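Local structure of 6-phosphogluconolactonase (Shewanella baltica, 3NWP) at residues A[32-44]-A[125-137]. The protein probably hydrolyses 6-phosphogluconolactone to 6-phosphogluconate, the second step of the oxidative pentose phosphate pathway. Numbering follows the deposited sequence.
Sequences AVDARGKASLVVS and NFPRPFDVVVLGM
D131 turns its carboxylate toward the end of helix 14-36 and the start of strand 39-43, dividing its oxygens between them. OD2 takes the backbone N of S40 on its anti lone pair, while OD1 forms a salt bridge with R36 NH2 (2.9 Å), which arrives 43° out of the carboxylate plane; R187 NE is a second partner of OD1. A water accepts from R36 NE and donates to D131 OD2 and K38 O, and the methyl of A32 lies against D131 CG. Beside this, S40 holds OG between its backbone N and carbonyl carbon (chi1 58°), where it donates to P127 O (2.7 Å), accepts a weak bond from D131 N and meets the ring edge of F130 in plane. Strands 39-43 and 132-135 then run parallel in the central sheet of the Rossmann-like fold, joined by the hydrogen bonds V132 N to S40 O, V42 N to V132 O and V134 N to V42 O. On one face V42 CG2 sits over the centre of the F130 ring in a CH-pi contact, 3.6 Å from the centroid; on the other, L41 CD1 packs on V132 CG1 (3.8 Å) and V134 CG2, under helix 14-36, whose L29 touches L41 and V132. Past the last backbone bond, S44 OG donates to a lone pair of V134 O (2.7 Å), while a second water links this hydroxyl to G136 N.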
ATOM      1  N   ALA A  32       5.299 -12.457  12.432  1.00 15.75           N
ATOM      2  CA  ALA A  32       5.415 -11.241  13.175  1.00 14.77           C
ATOM      3  C   ALA A  32       4.657 -11.272  14.492  1.00 16.39           C
ATOM      4  O   ALA A  32       5.207 -10.850  15.497  1.00 16.08           O
ATOM      5  CB  ALA A  32       5.013 -10.027  12.326  1.00 15.55           C
ATOM      6  N   VAL A  33       3.436 -11.787  14.503  1.00 15.80           N
ATOM      7  CA  VAL A  33       2.680 -11.998  15.750  1.00 16.90           C
ATOM      8  C   VAL A  33       3.489 -12.919  16.659  1.00 17.98           C
ATOM      9  O   VAL A  33       3.654 -12.626  17.871  1.00 18.59           O
ATOM     10  CB  VAL A  33       1.300 -12.544  15.520  1.00 17.84           C
ATOM     11  CG1 VAL A  33       0.609 -12.925  16.887  1.00 18.13           C
ATOM     12  CG2 VAL A  33       0.436 -11.550  14.736  1.00 15.89           C
ATOM     13  N   ASP A  34       4.018 -14.021  16.133  1.00 17.99           N
ATOM     14  CA  ASP A  34       4.828 -14.913  16.974  1.00 20.53           C
ATOM     15  C   ASP A  34       6.012 -14.181  17.584  1.00 21.79           C
ATOM     16  O   ASP A  34       6.309 -14.340  18.786  1.00 21.67           O
ATOM     17  CB  ASP A  34       5.335 -16.149  16.203  1.00 19.33           C
ATOM     18  CG  ASP A  34       4.222 -17.075  15.748  1.00 25.79           C
ATOM     19  OD1 ASP A  34       3.082 -16.994  16.234  1.00 23.44           O
ATOM     20  OD2 ASP A  34       4.529 -17.905  14.857  1.00 27.51           O
ATOM     21  N   ALA A  35       6.734 -13.390  16.792  1.00 17.31           N
ATOM     22  CA  ALA A  35       7.949 -12.770  17.280  1.00 17.13           C
ATOM     23  C   ALA A  35       7.697 -11.647  18.213  1.00 17.63           C
ATOM     24  O   ALA A  35       8.449 -11.499  19.178  1.00 20.33           O
ATOM     25  CB  ALA A  35       8.813 -12.257  16.061  1.00 19.48           C
ATOM     26  N   ARG A  36       6.707 -10.824  17.944  1.00 18.22           N
ATOM     27  CA  ARG A  36       6.509  -9.534  18.620  1.00 18.76           C
ATOM     28  C   ARG A  36       5.207  -9.340  19.345  1.00 18.57           C
ATOM     29  O   ARG A  36       5.021  -8.331  20.044  1.00 19.46           O
ATOM     30  CB  ARG A  36       6.740  -8.390  17.621  1.00 18.84           C
ATOM     31  CG  ARG A  36       8.202  -8.226  17.248  1.00 20.18           C
ATOM     32  CD  ARG A  36       8.446  -7.184  16.115  1.00 19.50           C
ATOM     33  NE  ARG A  36       7.987  -7.691  14.825  1.00 18.35           N
ATOM     34  CZ  ARG A  36       8.648  -8.530  14.050  1.00 18.66           C
ATOM     35  NH1 ARG A  36       9.839  -9.031  14.435  1.00 19.74           N
ATOM     36  NH2 ARG A  36       8.108  -8.945  12.908  1.00 19.00           N
ATOM     37  N   GLY A  37       4.284 -10.279  19.180  1.00 18.12           N
ATOM     38  CA  GLY A  37       2.985 -10.195  19.772  1.00 19.64           C
ATOM     39  C   GLY A  37       1.903  -9.491  19.001  1.00 20.28           C
ATOM     40  O   GLY A  37       0.745  -9.750  19.229  1.00 21.14           O
ATOM     41  N   LYS A  38       2.277  -8.528  18.142  1.00 18.95           N
ATOM     42  CA  LYS A  38       1.335  -7.817  17.301  1.00 19.40           C
ATOM     43  C   LYS A  38       2.078  -7.580  15.978  1.00 20.64           C
ATOM     44  O   LYS A  38       3.311  -7.445  15.968  1.00 25.60           O
ATOM     45  CB  LYS A  38       0.954  -6.466  17.878  1.00 20.87           C
ATOM     46  CG  LYS A  38       0.128  -6.502  19.208  1.00 27.03           C
ATOM     47  CD  LYS A  38      -1.315  -7.040  18.946  1.00 28.44           C
ATOM     48  CE  LYS A  38      -2.234  -7.108  20.163  1.00 34.98           C
ATOM     49  NZ  LYS A  38      -1.882  -8.263  20.931  1.00 38.15           N
ATOM     50  N   ALA A  39       1.322  -7.541  14.899  1.00 16.88           N
ATOM     51  CA  ALA A  39       1.883  -7.331  13.581  1.00 17.02           C
ATOM     52  C   ALA A  39       1.154  -6.168  12.943  1.00 15.83           C
ATOM     53  O   ALA A  39       0.134  -5.717  13.436  1.00 17.29           O
ATOM     54  CB  ALA A  39       1.729  -8.577  12.733  1.00 17.76           C
ATOM     55  N   SER A  40       1.737  -5.621  11.873  1.00 15.04           N
ATOM     56  CA  SER A  40       1.117  -4.532  11.125  1.00 16.78           C
ATOM     57  C   SER A  40       1.188  -4.790   9.627  1.00 15.64           C
ATOM     58  O   SER A  40       2.183  -5.288   9.082  1.00 15.78           O
ATOM     59  CB  SER A  40       1.708  -3.177  11.470  1.00 18.91           C
ATOM     60  OG  SER A  40       3.083  -3.150  11.238  1.00 17.51           O
ATOM     61  N   LEU A  41       0.065  -4.486   8.981  1.00 14.90           N
ATOM     62  CA  LEU A  41      -0.169  -4.632   7.547  1.00 13.70           C
ATOM     63  C   LEU A  41      -0.676  -3.309   6.956  1.00 15.46           C
ATOM     64  O   LEU A  41      -1.608  -2.696   7.493  1.00 14.65           O
ATOM     65  CB  LEU A  41      -1.222  -5.670   7.346  1.00 14.84           C
ATOM     66  CG  LEU A  41      -1.751  -5.896   5.941  1.00 14.31           C
ATOM     67  CD1 LEU A  41      -0.663  -6.435   4.987  1.00 12.79           C
ATOM     68  CD2 LEU A  41      -3.043  -6.846   5.925  1.00 14.61           C
ATOM     69  N   VAL A  42      -0.072  -2.878   5.851  1.00 13.96           N
ATOM     70  CA  VAL A  42      -0.541  -1.725   5.085  1.00 12.58           C
ATOM     71  C   VAL A  42      -1.017  -2.278   3.774  1.00 13.06           C
ATOM     72  O   VAL A  42      -0.329  -3.052   3.101  1.00 12.85           O
ATOM     73  CB  VAL A  42       0.583  -0.730   4.837  1.00 14.26           C
ATOM     74  CG1 VAL A  42       0.108   0.420   3.900  1.00 16.99           C
ATOM     75  CG2 VAL A  42       1.160  -0.184   6.224  1.00 15.75           C
ATOM     76  N   VAL A  43      -2.230  -1.921   3.376  1.00 12.95           N
ATOM     77  CA  VAL A  43      -2.760  -2.303   2.094  1.00 12.88           C
ATOM     78  C   VAL A  43      -3.136  -1.091   1.221  1.00 14.09           C
ATOM     79  O   VAL A  43      -3.425   0.002   1.754  1.00 13.96           O
ATOM     80  CB  VAL A  43      -3.973  -3.223   2.201  1.00 14.48           C
ATOM     81  CG1 VAL A  43      -3.545  -4.559   2.928  1.00 16.06           C
ATOM     82  CG2 VAL A  43      -5.178  -2.563   2.982  1.00 15.75           C
ATOM     83  N   SER A  44      -3.191  -1.322  -0.090  1.00 15.70           N
ATOM     84  CA  SER A  44      -3.593  -0.338  -1.055  1.00 15.45           C
ATOM     85  C   SER A  44      -4.963  -0.649  -1.650  1.00 17.32           C
ATOM     86  O   SER A  44      -5.463  -1.773  -1.549  1.00 17.62           O
ATOM     87  CB  SER A  44      -2.526  -0.221  -2.156  1.00 13.98           C
ATOM     88  OG  SER A  44      -1.259   0.146  -1.621  1.00 14.58           O
ATOM     89  N   ASN A 125       0.726   4.580  17.437  1.00 40.85           N
ATOM     90  CA  ASN A 125       0.613   3.257  18.049  1.00 40.90           C
ATOM     91  C   ASN A 125       0.749   1.957  17.219  1.00 38.62           C
ATOM     92  O   ASN A 125       0.801   0.873  17.800  1.00 34.86           O
ATOM     93  CB  ASN A 125      -0.772   3.159  18.689  1.00 45.79           C
ATOM     94  N   PHE A 126       0.728   2.016  15.883  1.00 30.81           N
ATOM     95  CA  PHE A 126       0.895   0.794  15.085  1.00 26.97           C
ATOM     96  C   PHE A 126       2.299   0.290  15.279  1.00 24.69           C
ATOM     97  O   PHE A 126       3.216   1.119  15.336  1.00 25.22           O
ATOM     98  CB  PHE A 126       0.770   1.061  13.574  1.00 22.81           C
ATOM     99  CG  PHE A 126      -0.594   0.949  13.029  1.00 20.24           C
ATOM    100  CD1 PHE A 126      -1.670   1.455  13.726  1.00 30.35           C
ATOM    101  CD2 PHE A 126      -0.844   0.174  11.921  1.00 26.88           C
ATOM    102  CE1 PHE A 126      -2.942   1.332  13.226  1.00 30.81           C
ATOM    103  CE2 PHE A 126      -2.119   0.064  11.417  1.00 24.10           C
ATOM    104  CZ  PHE A 126      -3.155   0.604  12.078  1.00 24.98           C
ATOM    105  N   PRO A 127       2.484  -1.039  15.280  1.00 24.11           N
ATOM    106  CA  PRO A 127       3.807  -1.626  15.229  1.00 24.23           C
ATOM    107  C   PRO A 127       4.567  -1.141  13.995  1.00 22.98           C
ATOM    108  O   PRO A 127       4.051  -1.236  12.864  1.00 23.17           O
ATOM    109  CB  PRO A 127       3.546  -3.135  15.132  1.00 27.39           C
ATOM    110  CG  PRO A 127       2.217  -3.318  15.709  1.00 27.06           C
ATOM    111  CD  PRO A 127       1.438  -2.095  15.404  1.00 23.61           C
ATOM    112  N   ARG A 128       5.745  -0.587  14.241  1.00 22.92           N
ATOM    113  CA  ARG A 128       6.645  -0.152  13.192  1.00 18.73           C
ATOM    114  C   ARG A 128       8.056  -0.642  13.556  1.00 20.48           C
ATOM    115  O   ARG A 128       8.412  -0.649  14.730  1.00 24.07           O
ATOM    116  CB  ARG A 128       6.562   1.369  13.013  1.00 21.99           C
ATOM    117  CG  ARG A 128       5.185   1.858  12.512  1.00 23.84           C
ATOM    118  CD  ARG A 128       5.109   3.339  12.262  1.00 32.30           C
ATOM    119  NE  ARG A 128       5.015   4.063  13.522  1.00 37.04           N
ATOM    120  CZ  ARG A 128       5.987   4.794  14.058  1.00 36.38           C
ATOM    121  NH1 ARG A 128       7.136   4.969  13.420  1.00 34.42           N
ATOM    122  NH2 ARG A 128       5.785   5.401  15.230  1.00 43.07           N
ATOM    123  N   PRO A 129       8.832  -1.120  12.598  1.00 19.59           N
ATOM    124  CA  PRO A 129       8.487  -1.137  11.174  1.00 18.89           C
ATOM    125  C   PRO A 129       7.265  -1.950  10.808  1.00 16.52           C
ATOM    126  O   PRO A 129       6.959  -2.948  11.455  1.00 18.64           O
ATOM    127  CB  PRO A 129       9.706  -1.747  10.501  1.00 20.69           C
ATOM    128  CG  PRO A 129      10.444  -2.371  11.542  1.00 26.57           C
ATOM    129  CD  PRO A 129      10.170  -1.696  12.805  1.00 22.69           C
ATOM    130  N   PHE A 130       6.574  -1.553   9.747  1.00 15.31           N
ATOM    131  CA  PHE A 130       5.464  -2.305   9.265  1.00 15.17           C
ATOM    132  C   PHE A 130       5.934  -3.689   8.845  1.00 14.82           C
ATOM    133  O   PHE A 130       6.950  -3.815   8.159  1.00 16.15           O
ATOM    134  CB  PHE A 130       4.776  -1.638   8.078  1.00 13.43           C
ATOM    135  CG  PHE A 130       4.218  -0.262   8.338  1.00 14.34           C
ATOM    136  CD1 PHE A 130       3.263  -0.039   9.310  1.00 18.06           C
ATOM    137  CD2 PHE A 130       4.562   0.769   7.520  1.00 18.18           C
ATOM    138  CE1 PHE A 130       2.745   1.241   9.519  1.00 18.84           C
ATOM    139  CE2 PHE A 130       4.018   2.058   7.718  1.00 21.87           C
ATOM    140  CZ  PHE A 130       3.109   2.254   8.706  1.00 19.11           C
ATOM    141  N   ASP A 131       5.188  -4.733   9.189  1.00 13.84           N
ATOM    142  CA  ASP A 131       5.642  -6.071   8.820  1.00 12.49           C
ATOM    143  C   ASP A 131       5.461  -6.368   7.338  1.00 13.50           C
ATOM    144  O   ASP A 131       6.347  -6.962   6.687  1.00 14.94           O
ATOM    145  CB  ASP A 131       4.945  -7.114   9.649  1.00 14.13           C
ATOM    146  CG  ASP A 131       5.305  -6.949  11.127  1.00 16.17           C
ATOM    147  OD1 ASP A 131       6.521  -7.054  11.453  1.00 16.87           O
ATOM    148  OD2 ASP A 131       4.430  -6.581  11.940  1.00 16.27           O
ATOM    149  N   VAL A 132       4.318  -5.964   6.789  1.00 13.57           N
ATOM    150  CA  VAL A 132       4.005  -6.204   5.367  1.00 13.10           C
ATOM    151  C   VAL A 132       3.310  -4.958   4.785  1.00 13.01           C
ATOM    152  O   VAL A 132       2.372  -4.420   5.412  1.00 13.17           O
ATOM    153  CB  VAL A 132       3.081  -7.398   5.194  1.00 13.17           C
ATOM    154  CG1 VAL A 132       2.722  -7.565   3.699  1.00 14.16           C
ATOM    155  CG2 VAL A 132       3.725  -8.696   5.691  1.00 14.38           C
ATOM    156  N   VAL A 133       3.801  -4.477   3.662  1.00 13.25           N
ATOM    157  CA  VAL A 133       3.168  -3.392   2.900  1.00 13.86           C
ATOM    158  C   VAL A 133       2.834  -3.910   1.539  1.00 13.73           C
ATOM    159  O   VAL A 133       3.697  -4.453   0.831  1.00 13.38           O
ATOM    160  CB  VAL A 133       4.127  -2.215   2.767  1.00 12.96           C
ATOM    161  CG1 VAL A 133       3.563  -1.097   1.855  1.00 14.82           C
ATOM    162  CG2 VAL A 133       4.474  -1.643   4.145  1.00 13.57           C
ATOM    163  N   VAL A 134       1.586  -3.727   1.101  1.00 12.50           N
ATOM    164  CA  VAL A 134       1.105  -4.160  -0.212  1.00 12.12           C
ATOM    165  C   VAL A 134       0.781  -2.899  -1.004  1.00 13.30           C
ATOM    166  O   VAL A 134      -0.065  -2.097  -0.602  1.00 13.77           O
ATOM    167  CB  VAL A 134      -0.116  -5.055  -0.131  1.00 15.38           C
ATOM    168  CG1 VAL A 134      -0.427  -5.619  -1.561  1.00 14.75           C
ATOM    169  CG2 VAL A 134       0.097  -6.196   0.893  1.00 16.36           C
ATOM    170  N   LEU A 135       1.526  -2.701  -2.092  1.00 12.76           N
ATOM    171  CA  LEU A 135       1.415  -1.567  -2.972  1.00 13.04           C
ATOM    172  C   LEU A 135       0.790  -1.890  -4.349  1.00 14.73           C
ATOM    173  O   LEU A 135       0.866  -3.050  -4.819  1.00 14.43           O
ATOM    174  CB  LEU A 135       2.802  -0.906  -3.172  1.00 13.80           C
ATOM    175  CG  LEU A 135       3.508  -0.393  -1.918  1.00 12.82           C
ATOM    176  CD1 LEU A 135       4.867   0.240  -2.411  1.00 14.58           C
ATOM    177  CD2 LEU A 135       2.621   0.683  -1.257  1.00 15.42           C
ATOM    178  N   GLY A 136       0.288  -0.857  -5.002  1.00 13.99           N
ATOM    179  CA  GLY A 136      -0.039  -0.898  -6.411  1.00 14.70           C
ATOM    180  C   GLY A 136       0.764   0.154  -7.137  1.00 14.90           C
ATOM    181  O   GLY A 136       1.549   0.908  -6.545  1.00 16.20           O
HETATM  182  N   MSE A 137       0.567   0.185  -8.440  1.00 15.16           N
HETATM  183  CA  MSE A 137       1.245   1.182  -9.281  1.00 14.99           C
HETATM  184  C   MSE A 137       0.267   1.607 -10.351  1.00 15.48           C
HETATM  185  O   MSE A 137      -0.347   0.791 -11.018  1.00 18.70           O
HETATM  186  CB  MSE A 137       2.467   0.575  -9.894  1.00 16.54           C
HETATM  187  CG  MSE A 137       3.305   1.489 -10.826  1.00 15.88           C
HETATM  188 SE   MSE A 137       4.583   0.612 -11.903  0.75 14.12          SE
HETATM  189  CE  MSE A 137       3.327  -0.193 -13.021  1.00 15.21           C
TER
HETATM  190  O   HOH W   1       5.437  -6.526  14.428  1.00 10.79           O
HETATM  191  O   HOH W   2      -0.117   1.818  -3.623  1.00 10.78           O